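Local coordinates for SusD superfamily protein (Bacteroides thetaiotaomicron, PDB 3MCX), which is of unknown function but, as a SusD-family protein of the outer membrane, probably binds glycans at the cell surface for import by a partner transporter, at residues Y74-S79 against I457-P462; P167-V172 against P470-N475; A276-A281 against D344-N349; L312-V317 against Y334-P339. All blocks are in the same frame, centred on the assembly; numbering follows the deposited sequence.

Interaction 1: Y74-S79 against I457-P462; sequences YNVLAS and IALPIP
P460 lies against the backbone of V76-A78, where two irregular connections of the helical SusD fold meet: the loop between helices 69-72 and 81-106, and the extended run leading into helix 463-468. From L459 to P462 the backbone torsions are those of polyproline II, a shape that suits the two prolines and turns the ring of P460 onto the other loop. Its CB rests beside the methyl group of A78, 3.9 Å from A78 CB. The next atom, CG, reaches the peptide plane between L77 and A78, lying 3.6 Å from A78 N. CD then faces V76, with V76 CG1 4.1 Å away. A compact, rigid ring fits well against this backbone, where the neighbouring side chains are the short V76 and A78 while L77 turns away. V76 adds a second apolar touch. Its CG1, set between backbone N and carbonyl carbon (chi1 64°), comes 3.6 Å from L459 CD2, the two side chains crossing at nearly a right angle. L459 in turn packs on L139 and F140 of helix 115-140. At the far end P462 occupies the N-cap position of helix 463-468, and its CA-H is directed at A78 O, with P462 CA and A78 O 3.6 Å apart.

Interaction 2: P167-V172 against P470-N475; sequences PSRSTV and PNIQQN
P167 meets I472 through its backbone: the carbonyl oxygen P167 O lies 3.4 Å from I472 CD1, and N469 also donates a hydrogen bond to it. S168 follows, exposed to solvent, its OG 3.6 Å from N471 CB, a place that suits a small polar side chain. R169 does most of the joining. Its backbone N donates to a water that is also bound to N471 O and Q473 N, bridging the two segments. Its CD packs 4.0 Å from I472 CG2, and beyond it the chain bends (chi3 69°) to carry the guanidinium toward the C-terminal tail of this SusD-family protein, an irregular strip that follows helix 463-468. There NH1 donates to Q473 O at 2.8 Å, arriving from well above that carbonyl plane. NH1 and NH2 both grip N475 OD1, the shorter bond, from NH2 to OD1, being 2.9 Å, while guanidinium and amide planes stand 78° apart. The amide is suited to this place because its ND2 can donate in turn to L459 O and F140 O. R169 NE, meanwhile, donates to G153 O. Two residues on, T171 caps helix 172-186.

Interaction 3: A276-A281 against D344-N349; sequences APMVYA and DDPKTN
D345 comes near M278, a selenomethionine here, only loosely, with OD1 4.4 Å from SE. Its main work is local: in the conformer described, OD1 accepts from K347 N, making an Asx turn, and from K347 NZ in a salt bridge, the two donors arriving from opposite faces of the carboxylate. D345 O likewise takes both T348 N and T348 OG1, so the short 3-10 turn at 346-348 starts firmly bonded. P346, well suited to the first residue of such a turn, carries the apolar contact. P346 CB is 3.6 Å from P277 CB, proline against proline, while P277 CB also comes 3.3 Å from P346 O. The selenium of M278 lies 3.9 Å from P346 CB, and the two side chains cross at about a right angle. K347 then packs tightly with its aliphatic part, K347 CG being 3.5 Å from M278 CG; bends at chi3 and chi4 turn its ammonium back to D345. N349 closes the segment, its CB near P277 and its OD1 bonded to G340 N. The 3-10 turn, in the connection between strands 334-335 and 351-355, thus packs on the short helix 276-279, which in turn rests on W46 of helix 44-51 through A276 and P277.

Interaction 4: L312-V317 against Y334-P339; sequences LTKESV and YLAKFP. With ZN (zinc ion), chain D.
K314 and Y334 pair through two backbone hydrogen bonds, from K314 N to Y334 O and from Y334 N to K314 O, both 2.9 Å. A third, 2.8 Å from A336 N to L312 O, lies on the far side of the non-hydrogen-bonded pair T313-L335. Weaker CA-H...O contacts fill in between: L335 CA approaches L312 O, and T313 CA approaches Y334 O. These bonds define a two-stranded antiparallel sheet, 313-314 with 334-335, small enough that side chains beyond the strand ends supply much of the packing. On one such flank L312 CD1 meets the aliphatic stem of K337, 3.6 Å from its CE. A long lysine suits this spot, since its extended chain crosses the leucine obliquely while its ammonium reaches E417 in a salt bridge and the carbonyls of V415 and E413. On the face of K314 and Y334, K314 CG packs 3.8 Å from A336 CB. The tyrosine ring continues alongside the departing chain, with K314 O at its edge in the ring plane and S316 CA 3.4 Å from Y334 CE1. S316 OG itself is held by I318 O and N321 ND2. Metal coordination belongs to E315, between K314 and S316 in the sequence: with CG anti to its backbone N (chi1 -169°), its extended side chain leads away from the sheet, and OE2 binds the zinc ion at 1.9 Å, beside E319 and H330.

How the interactions relate
The four contacts form two neighbouring pairs. Interactions 1 and 2, with centres 15 Å apart, share the C-terminal part of the chain: helix 463-468 separates 457-462 from 470-475, and I461 N bonds to Q474 OE1. Their segments alternate along the sequence, so the C-terminal region is tied to loops before helices 81-106 and 172-186. The centres of interactions 3 and 4 are about 10 Å apart, with 312-317 and 334-339 nested between 276-281 and 344-349; P346 and P277 both pack on F338 O. Interaction 2 is about 41 Å from interaction 4, centre to centre, and across the chain's centre. One pair thus joins distant parts of the sequence; the other is local in sequence and includes a zinc ligand, E315.

Interaction 1: Y74-S79 against I457-P462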
loop_
_atom_site.group_PDB
_atom_site.type_symbol
_atom_site.label_atom_id
_atom_site.label_comp_id
_atom_site.label_asym_id
_atom_site.label_seq_id
_atom_site.Cartn_x
_atom_site.Cartn_y
_atom_site.Cartn_z
ATOM N N TYR A 74 1.560 16.521 7.718
ATOM C CA TYR A 74 0.193 16.943 7.331
ATOM C C TYR A 74 0.136 18.393 6.916
ATOM O O TYR A 74 -0.813 19.126 7.189
ATOM C CB TYR A 74 -0.803 16.614 8.460
ATOM C CG TYR A 74 -1.164 15.136 8.540
ATOM C CD1 TYR A 74 -0.310 14.206 9.113
ATOM C CD2 TYR A 74 -2.398 14.702 8.104
ATOM C CE1 TYR A 74 -0.651 12.871 9.172
ATOM C CE2 TYR A 74 -2.748 13.391 8.178
ATOM C CZ TYR A 74 -1.880 12.460 8.726
ATOM O OH TYR A 74 -2.232 11.124 8.787
ATOM N N ASN A 75 1.155 18.838 6.187
ATOM C CA ASN A 75 1.205 20.214 5.723
ATOM C C ASN A 75 1.440 20.364 4.202
ATOM O O ASN A 75 1.578 21.479 3.707
ATOM C CB ASN A 75 2.212 21.040 6.527
ATOM C CG ASN A 75 3.619 20.532 6.412
ATOM O OD1 ASN A 75 3.935 19.811 5.474
ATOM N ND2 ASN A 75 4.459 20.871 7.383
ATOM N N VAL A 76 1.437 19.252 3.500
ATOM C CA VAL A 76 1.664 19.246 2.055
ATOM C C VAL A 76 0.649 20.135 1.319
ATOM O O VAL A 76 -0.547 20.141 1.633
ATOM C CB VAL A 76 1.670 17.795 1.514
ATOM C CG1 VAL A 76 0.292 17.097 1.687
ATOM C CG2 VAL A 76 2.129 17.765 0.068
ATOM N N LEU A 77 1.135 20.916 0.359
ATOM C CA LEU A 77 0.361 21.880 -0.404
ATOM C C LEU A 77 -0.006 21.358 -1.791
ATOM O O LEU A 77 0.637 20.473 -2.352
ATOM C CB LEU A 77 1.156 23.157 -0.584
ATOM C CG LEU A 77 1.648 23.841 0.687
ATOM C CD1 LEU A 77 2.481 25.087 0.321
ATOM C CD2 LEU A 77 0.499 24.198 1.623
ATOM N N ALA A 78 -1.046 21.953 -2.373
ATOM C CA ALA A 78 -1.485 21.615 -3.728
ATOM C C ALA A 78 -0.437 21.850 -4.797
ATOM O O ALA A 78 -0.523 21.227 -5.852
ATOM C CB ALA A 78 -2.717 22.435 -4.085
ATOM N N SER A 79 0.547 22.698 -4.494
ATOM C CA SER A 79 1.624 23.029 -5.410
ATOM C C SER A 79 2.790 22.014 -5.367
ATOM O O SER A 79 3.746 22.193 -6.139
ATOM C CB SER A 79 2.162 24.396 -5.063
ATOM O OG SER A 79 2.623 24.397 -3.723
ATOM N N ILE A 457 -6.605 14.711 6.070
ATOM C CA ILE A 457 -6.454 13.345 5.602
ATOM C C ILE A 457 -6.545 13.266 4.092
ATOM O O ILE A 457 -5.811 12.490 3.488
ATOM C CB ILE A 457 -7.485 12.387 6.219
ATOM C CG1 ILE A 457 -7.061 12.019 7.647
ATOM C CG2 ILE A 457 -7.696 11.133 5.328
ATOM C CD1 ILE A 457 -8.250 11.734 8.538
ATOM N N ALA A 458 -7.464 14.030 3.482
ATOM C CA ALA A 458 -7.577 14.101 2.033
ATOM C C ALA A 458 -6.505 15.068 1.529
ATOM O O ALA A 458 -6.547 16.266 1.836
ATOM C CB ALA A 458 -8.973 14.537 1.621
ATOM N N LEU A 459 -5.577 14.513 0.759
ATOM C CA LEU A 459 -4.518 15.338 0.170
ATOM C C LEU A 459 -5.112 16.380 -0.735
ATOM O O LEU A 459 -6.162 16.171 -1.334
ATOM C CB LEU A 459 -3.537 14.474 -0.619
ATOM C CG LEU A 459 -2.685 13.505 0.199
ATOM C CD1 LEU A 459 -1.804 12.714 -0.734
ATOM C CD2 LEU A 459 -1.823 14.252 1.197
ATOM N N PRO A 460 -4.444 17.524 -0.887
ATOM C CA PRO A 460 -4.944 18.490 -1.838
ATOM C C PRO A 460 -4.866 17.982 -3.275
ATOM O O PRO A 460 -3.897 17.357 -3.644
ATOM C CB PRO A 460 -4.035 19.713 -1.647
ATOM C CG PRO A 460 -2.794 19.116 -1.132
ATOM C CD PRO A 460 -3.140 17.911 -0.328
ATOM N N ILE A 461 -5.903 18.279 -4.030
ATOM C CA ILE A 461 -5.920 18.062 -5.459
ATOM C C ILE A 461 -4.802 18.964 -6.038
ATOM O O ILE A 461 -4.639 20.083 -5.610
ATOM C CB ILE A 461 -7.276 18.481 -6.040
ATOM C CG1 ILE A 461 -8.461 17.711 -5.385
ATOM C CG2 ILE A 461 -7.315 18.358 -7.608
ATOM C CD1 ILE A 461 -8.392 16.213 -5.463
ATOM N N PRO A 462 -4.040 18.472 -7.027
ATOM C CA PRO A 462 -2.962 19.300 -7.567
ATOM C C PRO A 462 -3.466 20.642 -8.039
ATOM O O PRO A 462 -4.509 20.753 -8.704
ATOM C CB PRO A 462 -2.428 18.466 -8.751
ATOM C CG PRO A 462 -2.801 17.078 -8.466
ATOM C CD PRO A 462 -4.039 17.107 -7.580
#

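Interaction 2: P167-V172 against P470-N475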
loop_
_atom_site.group_PDB
_atom_site.type_symbol
_atom_site.label_atom_id
_atom_site.label_comp_id
_atom_site.label_asym_id
_atom_site.label_seq_id
_atom_site.Cartn_x
_atom_site.Cartn_y
_atom_site.Cartn_z
ATOM N N PRO A 167 -13.762 16.674 -16.837
ATOM C CA PRO A 167 -14.669 15.958 -15.937
ATOM C C PRO A 167 -14.726 16.544 -14.548
ATOM O O PRO A 167 -14.031 17.538 -14.212
ATOM C CB PRO A 167 -14.090 14.538 -15.892
ATOM C CG PRO A 167 -13.117 14.476 -17.070
ATOM C CD PRO A 167 -12.545 15.876 -17.066
ATOM N N SER A 168 -15.580 15.947 -13.742
ATOM C CA SER A 168 -15.681 16.408 -12.396
ATOM C C SER A 168 -15.221 15.271 -11.528
ATOM O O SER A 168 -15.084 14.127 -11.970
ATOM C CB SER A 168 -17.102 16.815 -12.083
ATOM O OG SER A 168 -17.470 17.840 -12.983
ATOM N N ARG A 169 -14.931 15.593 -10.278
ATOM C CA ARG A 169 -14.648 14.557 -9.300
ATOM C C ARG A 169 -15.948 13.788 -9.041
ATOM O O ARG A 169 -16.995 14.383 -8.855
ATOM C CB ARG A 169 -14.186 15.168 -7.998
ATOM C CG ARG A 169 -12.870 15.929 -8.134
ATOM C CD ARG A 169 -12.550 16.699 -6.892
ATOM N NE ARG A 169 -12.231 15.803 -5.787
ATOM C CZ ARG A 169 -11.979 16.182 -4.531
ATOM N NH1 ARG A 169 -11.969 17.468 -4.175
ATOM N NH2 ARG A 169 -11.709 15.267 -3.630
ATOM N N SER A 170 -15.862 12.481 -9.073
ATOM C CA SER A 170 -16.968 11.609 -8.643
ATOM C C SER A 170 -16.893 11.500 -7.135
ATOM O O SER A 170 -15.883 11.916 -6.549
ATOM C CB SER A 170 -16.869 10.251 -9.344
ATOM O OG SER A 170 -17.272 10.349 -10.708
ATOM N N THR A 171 -17.932 10.968 -6.498
ATOM C CA THR A 171 -17.842 10.756 -5.045
ATOM C C THR A 171 -16.936 9.596 -4.715
ATOM O O THR A 171 -16.665 8.731 -5.566
ATOM C CB THR A 171 -19.220 10.504 -4.402
ATOM O OG1 THR A 171 -19.712 9.206 -4.821
ATOM C CG2 THR A 171 -20.226 11.612 -4.743
ATOM N N VAL A 172 -16.474 9.540 -3.466
ATOM C CA VAL A 172 -15.713 8.393 -3.005
ATOM C C VAL A 172 -16.462 7.082 -3.253
ATOM O O VAL A 172 -15.892 6.108 -3.737
ATOM C CB VAL A 172 -15.338 8.576 -1.514
ATOM C CG1 VAL A 172 -14.790 7.301 -0.907
ATOM C CG2 VAL A 172 -14.272 9.749 -1.371
ATOM N N PRO A 470 -12.159 24.326 -14.001
ATOM C CA PRO A 470 -13.036 24.924 -12.986
ATOM C C PRO A 470 -14.091 23.969 -12.393
ATOM O O PRO A 470 -14.680 24.304 -11.372
ATOM C CB PRO A 470 -13.716 26.072 -13.744
ATOM C CG PRO A 470 -13.606 25.698 -15.185
ATOM C CD PRO A 470 -12.332 24.964 -15.325
ATOM N N ASN A 471 -14.303 22.804 -13.015
ATOM C CA ASN A 471 -15.233 21.776 -12.519
ATOM C C ASN A 471 -14.635 20.912 -11.421
ATOM O O ASN A 471 -15.330 20.082 -10.853
ATOM C CB ASN A 471 -15.714 20.852 -13.666
ATOM C CG ASN A 471 -16.427 21.606 -14.739
ATOM O OD1 ASN A 471 -17.199 22.521 -14.442
ATOM N ND2 ASN A 471 -16.157 21.261 -16.006
ATOM N N ILE A 472 -13.325 21.054 -11.173
ATOM C CA ILE A 472 -12.655 20.281 -10.131
ATOM C C ILE A 472 -12.587 21.117 -8.858
ATOM O O ILE A 472 -11.980 22.179 -8.838
ATOM C CB ILE A 472 -11.226 19.885 -10.539
ATOM C CG1 ILE A 472 -11.227 19.078 -11.847
ATOM C CG2 ILE A 472 -10.513 19.123 -9.417
ATOM C CD1 ILE A 472 -11.692 17.683 -11.693
ATOM N N GLN A 473 -13.264 20.661 -7.818
ATOM C CA GLN A 473 -13.259 21.332 -6.541
ATOM C C GLN A 473 -12.050 20.886 -5.722
ATOM O O GLN A 473 -11.671 19.738 -5.743
ATOM C CB GLN A 473 -14.488 20.923 -5.747
ATOM C CG GLN A 473 -15.791 21.347 -6.291
ATOM C CD GLN A 473 -16.924 21.045 -5.282
ATOM O OE1 GLN A 473 -16.763 21.227 -4.056
ATOM N NE2 GLN A 473 -18.047 20.553 -5.788
ATOM N N GLN A 474 -11.465 21.813 -4.983
ATOM C CA GLN A 474 -10.388 21.467 -4.062
ATOM C C GLN A 474 -10.984 20.886 -2.758
ATOM O O GLN A 474 -12.134 21.211 -2.359
ATOM C CB GLN A 474 -9.587 22.742 -3.735
ATOM C CG GLN A 474 -8.332 22.589 -2.881
ATOM C CD GLN A 474 -7.404 21.491 -3.376
ATOM O OE1 GLN A 474 -7.606 20.301 -3.098
ATOM N NE2 GLN A 474 -6.363 21.893 -4.123
ATOM N N ASN A 475 -10.212 20.019 -2.141
ATOM C CA ASN A 475 -10.528 19.543 -0.793
ATOM C C ASN A 475 -10.477 20.684 0.210
ATOM O O ASN A 475 -9.524 21.458 0.209
ATOM C CB ASN A 475 -9.603 18.417 -0.377
ATOM C CG ASN A 475 -9.895 17.143 -1.117
ATOM O OD1 ASN A 475 -11.084 16.820 -1.309
ATOM N ND2 ASN A 475 -8.881 16.424 -1.565
HETATM O O HOH W 1 -15.174 18.353 -8.767
#

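Interaction 3: A276-A281 against D344-N349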
loop_
_atom_site.group_PDB
_atom_site.type_symbol
_atom_site.label_atom_id
_atom_site.label_comp_id
_atom_site.label_asym_id
_atom_site.label_seq_id
_atom_site.Cartn_x
_atom_site.Cartn_y
_atom_site.Cartn_z
ATOM N N ALA A 276 11.341 3.765 -2.033
ATOM C CA ALA A 276 11.168 3.507 -0.612
ATOM C C ALA A 276 12.336 2.765 0.006
ATOM O O ALA A 276 12.715 3.090 1.118
ATOM C CB ALA A 276 9.813 2.810 -0.297
ATOM N N PRO A 277 12.866 1.725 -0.654
ATOM C CA PRO A 277 13.959 0.990 -0.029
ATOM C C PRO A 277 15.171 1.884 0.295
ATOM O O PRO A 277 15.762 1.752 1.374
ATOM C CB PRO A 277 14.256 -0.122 -1.033
ATOM C CG PRO A 277 12.902 -0.405 -1.615
ATOM C CD PRO A 277 12.307 0.998 -1.811
HETATM N N MSE A 278 15.533 2.811 -0.591
HETATM C CA MSE A 278 16.615 3.735 -0.316
HETATM C C MSE A 278 16.211 4.768 0.733
HETATM O O MSE A 278 17.042 5.208 1.526
HETATM C CB MSE A 278 17.116 4.416 -1.595
HETATM C CG MSE A 278 18.006 3.520 -2.414
HETATM SE SE MSE A 278 19.539 2.748 -1.515
HETATM C CE MSE A 278 20.300 4.356 -0.841
ATOM N N VAL A 279 14.939 5.144 0.739
ATOM C CA VAL A 279 14.486 6.120 1.731
ATOM C C VAL A 279 14.432 5.505 3.140
ATOM O O VAL A 279 14.582 6.223 4.126
ATOM C CB VAL A 279 13.184 6.817 1.258
ATOM C CG1 VAL A 279 12.679 7.892 2.286
ATOM C CG2 VAL A 279 13.437 7.439 -0.127
ATOM N N TYR A 280 14.325 4.185 3.223
ATOM C CA TYR A 280 14.469 3.466 4.502
ATOM C C TYR A 280 15.919 3.084 4.812
ATOM O O TYR A 280 16.194 2.555 5.887
ATOM C CB TYR A 280 13.661 2.135 4.443
ATOM C CG TYR A 280 12.184 2.242 4.742
ATOM C CD1 TYR A 280 11.737 2.494 6.040
ATOM C CD2 TYR A 280 11.227 2.048 3.740
ATOM C CE1 TYR A 280 10.379 2.586 6.347
ATOM C CE2 TYR A 280 9.868 2.148 4.035
ATOM C CZ TYR A 280 9.457 2.425 5.327
ATOM O OH TYR A 280 8.114 2.556 5.587
ATOM N N ALA A 281 16.864 3.299 3.884
ATOM C CA ALA A 281 18.165 2.658 3.974
ATOM C C ALA A 281 18.972 3.122 5.169
ATOM O O ALA A 281 18.840 4.258 5.642
ATOM C CB ALA A 281 18.967 2.917 2.680
ATOM N N ASP A 344 22.459 -5.961 0.311
ATOM C CA ASP A 344 23.146 -4.671 0.447
ATOM C C ASP A 344 22.869 -3.642 -0.677
ATOM O O ASP A 344 23.612 -2.675 -0.815
ATOM C CB ASP A 344 24.638 -4.922 0.550
ATOM C CG ASP A 344 25.214 -5.513 -0.723
ATOM O OD1 ASP A 344 24.442 -5.767 -1.696
ATOM O OD2 ASP A 344 26.458 -5.747 -0.762
ATOM N N ASP A 345 21.843 -3.877 -1.498
ATOM C CA ASP A 345 21.433 -2.822 -2.520
ATOM C C ASP A 345 19.949 -2.811 -2.627
ATOM O O ASP A 345 19.267 -3.465 -3.439
ATOM C CB ASP A 345 22.075 -2.719 -3.931
ATOM C CG ASP A 345 21.646 -1.374 -4.723
ATOM O OD1 ASP A 345 20.954 -0.441 -4.140
ATOM O OD2 ASP A 345 22.020 -1.264 -5.961
ATOM N N PRO A 346 19.415 -1.933 -1.762
ATOM C CA PRO A 346 17.974 -1.792 -1.716
ATOM C C PRO A 346 17.278 -1.470 -3.030
ATOM O O PRO A 346 16.093 -1.780 -3.173
ATOM C CB PRO A 346 17.779 -0.656 -0.694
ATOM C CG PRO A 346 18.951 -0.789 0.205
ATOM C CD PRO A 346 20.074 -1.131 -0.709
ATOM N N LYS A 347 17.984 -0.809 -3.938
ATOM C CA LYS A 347 17.396 -0.439 -5.227
ATOM C C LYS A 347 16.979 -1.633 -6.068
ATOM O O LYS A 347 16.241 -1.464 -7.054
ATOM C CB LYS A 347 18.359 0.451 -6.010
ATOM C CG LYS A 347 18.532 1.801 -5.389
ATOM C CD LYS A 347 19.366 2.728 -6.268
ATOM C CE LYS A 347 20.775 2.295 -6.380
ATOM N NZ LYS A 347 21.514 2.376 -5.090
ATOM N N THR A 348 17.491 -2.816 -5.740
ATOM C CA THR A 348 17.115 -4.040 -6.431
ATOM C C THR A 348 15.928 -4.796 -5.835
ATOM O O THR A 348 15.515 -5.816 -6.403
ATOM C CB THR A 348 18.309 -5.028 -6.508
ATOM O OG1 THR A 348 18.615 -5.515 -5.179
ATOM C CG2 THR A 348 19.522 -4.366 -7.178
ATOM N N ASN A 349 15.420 -4.353 -4.691
ATOM C CA ASN A 349 14.321 -5.024 -4.017
ATOM C C ASN A 349 13.087 -4.984 -4.901
ATOM O O ASN A 349 12.702 -3.924 -5.435
ATOM C CB ASN A 349 14.018 -4.380 -2.655
ATOM C CG ASN A 349 13.586 -5.381 -1.598
ATOM O OD1 ASN A 349 14.402 -5.754 -0.747
ATOM N ND2 ASN A 349 12.315 -5.845 -1.652
#

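Interaction 4: L312-V317 against Y334-P339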
loop_
_atom_site.group_PDB
_atom_site.type_symbol
_atom_site.label_atom_id
_atom_site.label_comp_id
_atom_site.label_asym_id
_atom_site.label_seq_id
_atom_site.Cartn_x
_atom_site.Cartn_y
_atom_site.Cartn_z
ATOM N N LEU A 312 13.843 -7.333 12.143
ATOM C CA LEU A 312 13.731 -6.303 11.108
ATOM C C LEU A 312 14.035 -4.893 11.602
ATOM O O LEU A 312 13.944 -3.951 10.828
ATOM C CB LEU A 312 12.300 -6.307 10.554
ATOM C CG LEU A 312 11.928 -7.562 9.774
ATOM C CD1 LEU A 312 10.432 -7.547 9.485
ATOM C CD2 LEU A 312 12.748 -7.731 8.518
ATOM N N THR A 313 14.379 -4.737 12.881
ATOM C CA THR A 313 14.714 -3.425 13.461
ATOM C C THR A 313 16.227 -3.394 13.751
ATOM O O THR A 313 16.754 -4.251 14.460
ATOM C CB THR A 313 13.906 -3.161 14.753
ATOM O OG1 THR A 313 14.294 -4.090 15.771
ATOM C CG2 THR A 313 12.400 -3.316 14.481
ATOM N N LYS A 314 16.920 -2.398 13.207
ATOM C CA LYS A 314 18.364 -2.318 13.230
ATOM C C LYS A 314 18.811 -0.930 13.718
ATOM O O LYS A 314 18.212 0.072 13.353
ATOM C CB LYS A 314 18.884 -2.520 11.802
ATOM C CG LYS A 314 18.395 -3.785 11.124
ATOM C CD LYS A 314 18.889 -5.006 11.883
ATOM C CE LYS A 314 18.510 -6.310 11.196
ATOM N NZ LYS A 314 18.774 -7.510 12.075
ATOM N N GLU A 315 19.911 -0.882 14.451
ATOM C CA GLU A 315 20.518 0.352 14.835
ATOM C C GLU A 315 21.284 0.906 13.606
ATOM O O GLU A 315 21.665 0.154 12.729
ATOM C CB GLU A 315 21.505 0.017 15.926
ATOM C CG GLU A 315 22.024 1.161 16.588
ATOM C CD GLU A 315 23.188 0.931 17.566
ATOM O OE1 GLU A 315 23.564 -0.203 18.078
ATOM O OE2 GLU A 315 23.713 2.026 17.845
ATOM N N SER A 316 21.498 2.213 13.570
ATOM C CA SER A 316 22.345 2.842 12.553
ATOM C C SER A 316 23.705 2.164 12.426
ATOM O O SER A 316 24.416 1.938 13.403
ATOM C CB SER A 316 22.588 4.303 12.933
ATOM O OG SER A 316 23.497 4.943 12.049
ATOM N N VAL A 317 24.087 1.883 11.180
ATOM C CA VAL A 317 25.410 1.335 10.921
ATOM C C VAL A 317 26.511 2.394 11.157
ATOM O O VAL A 317 27.682 2.066 11.355
ATOM C CB VAL A 317 25.560 0.706 9.495
ATOM C CG1 VAL A 317 24.583 -0.455 9.291
ATOM C CG2 VAL A 317 25.369 1.767 8.399
ATOM N N TYR A 334 15.977 1.558 12.236
ATOM C CA TYR A 334 16.024 1.313 10.794
ATOM C C TYR A 334 15.258 0.032 10.478
ATOM O O TYR A 334 15.488 -0.992 11.129
ATOM C CB TYR A 334 17.481 1.219 10.305
ATOM C CG TYR A 334 18.184 2.555 10.419
ATOM C CD1 TYR A 334 18.691 2.965 11.597
ATOM C CD2 TYR A 334 18.299 3.428 9.324
ATOM C CE1 TYR A 334 19.293 4.194 11.751
ATOM C CE2 TYR A 334 18.909 4.678 9.467
ATOM C CZ TYR A 334 19.442 5.033 10.664
ATOM O OH TYR A 334 20.089 6.250 10.848
ATOM N N LEU A 335 14.303 0.117 9.558
ATOM C CA LEU A 335 13.504 -1.025 9.142
ATOM C C LEU A 335 14.247 -1.769 8.051
ATOM O O LEU A 335 14.605 -1.141 7.042
ATOM C CB LEU A 335 12.149 -0.525 8.623
ATOM C CG LEU A 335 11.171 -1.620 8.191
ATOM C CD1 LEU A 335 10.812 -2.494 9.369
ATOM C CD2 LEU A 335 9.934 -1.031 7.477
ATOM N N ALA A 336 14.443 -3.072 8.198
ATOM C CA ALA A 336 15.280 -3.863 7.274
ATOM C C ALA A 336 14.454 -4.781 6.345
ATOM O O ALA A 336 14.949 -5.798 5.895
ATOM C CB ALA A 336 16.316 -4.674 8.059
ATOM N N LYS A 337 13.204 -4.440 6.077
ATOM C CA LYS A 337 12.358 -5.249 5.210
ATOM C C LYS A 337 12.778 -5.264 3.735
ATOM O O LYS A 337 12.442 -6.199 3.046
ATOM C CB LYS A 337 10.895 -4.816 5.274
ATOM C CG LYS A 337 10.163 -5.385 6.423
ATOM C CD LYS A 337 8.664 -5.144 6.293
ATOM C CE LYS A 337 7.994 -5.853 7.436
ATOM N NZ LYS A 337 6.561 -5.577 7.549
ATOM N N PHE A 338 13.473 -4.229 3.255
ATOM C CA PHE A 338 13.746 -4.095 1.816
ATOM C C PHE A 338 15.241 -3.907 1.558
ATOM O O PHE A 338 15.688 -2.880 1.032
ATOM C CB PHE A 338 12.922 -2.922 1.257
ATOM C CG PHE A 338 11.498 -2.924 1.727
ATOM C CD1 PHE A 338 10.676 -4.009 1.462
ATOM C CD2 PHE A 338 10.996 -1.881 2.530
ATOM C CE1 PHE A 338 9.337 -4.040 1.942
ATOM C CE2 PHE A 338 9.659 -1.913 3.012
ATOM C CZ PHE A 338 8.843 -3.009 2.710
ATOM N N PRO A 339 16.058 -4.931 1.881
ATOM C CA PRO A 339 17.520 -4.767 1.790
ATOM C C PRO A 339 18.083 -5.013 0.382
ATOM O O PRO A 339 19.291 -4.868 0.173
ATOM C CB PRO A 339 18.005 -5.832 2.734
ATOM C CG PRO A 339 17.006 -6.982 2.497
ATOM C CD PRO A 339 15.697 -6.271 2.396
HETATM ZN ZN ZN D . 25.233 2.408 19.008
#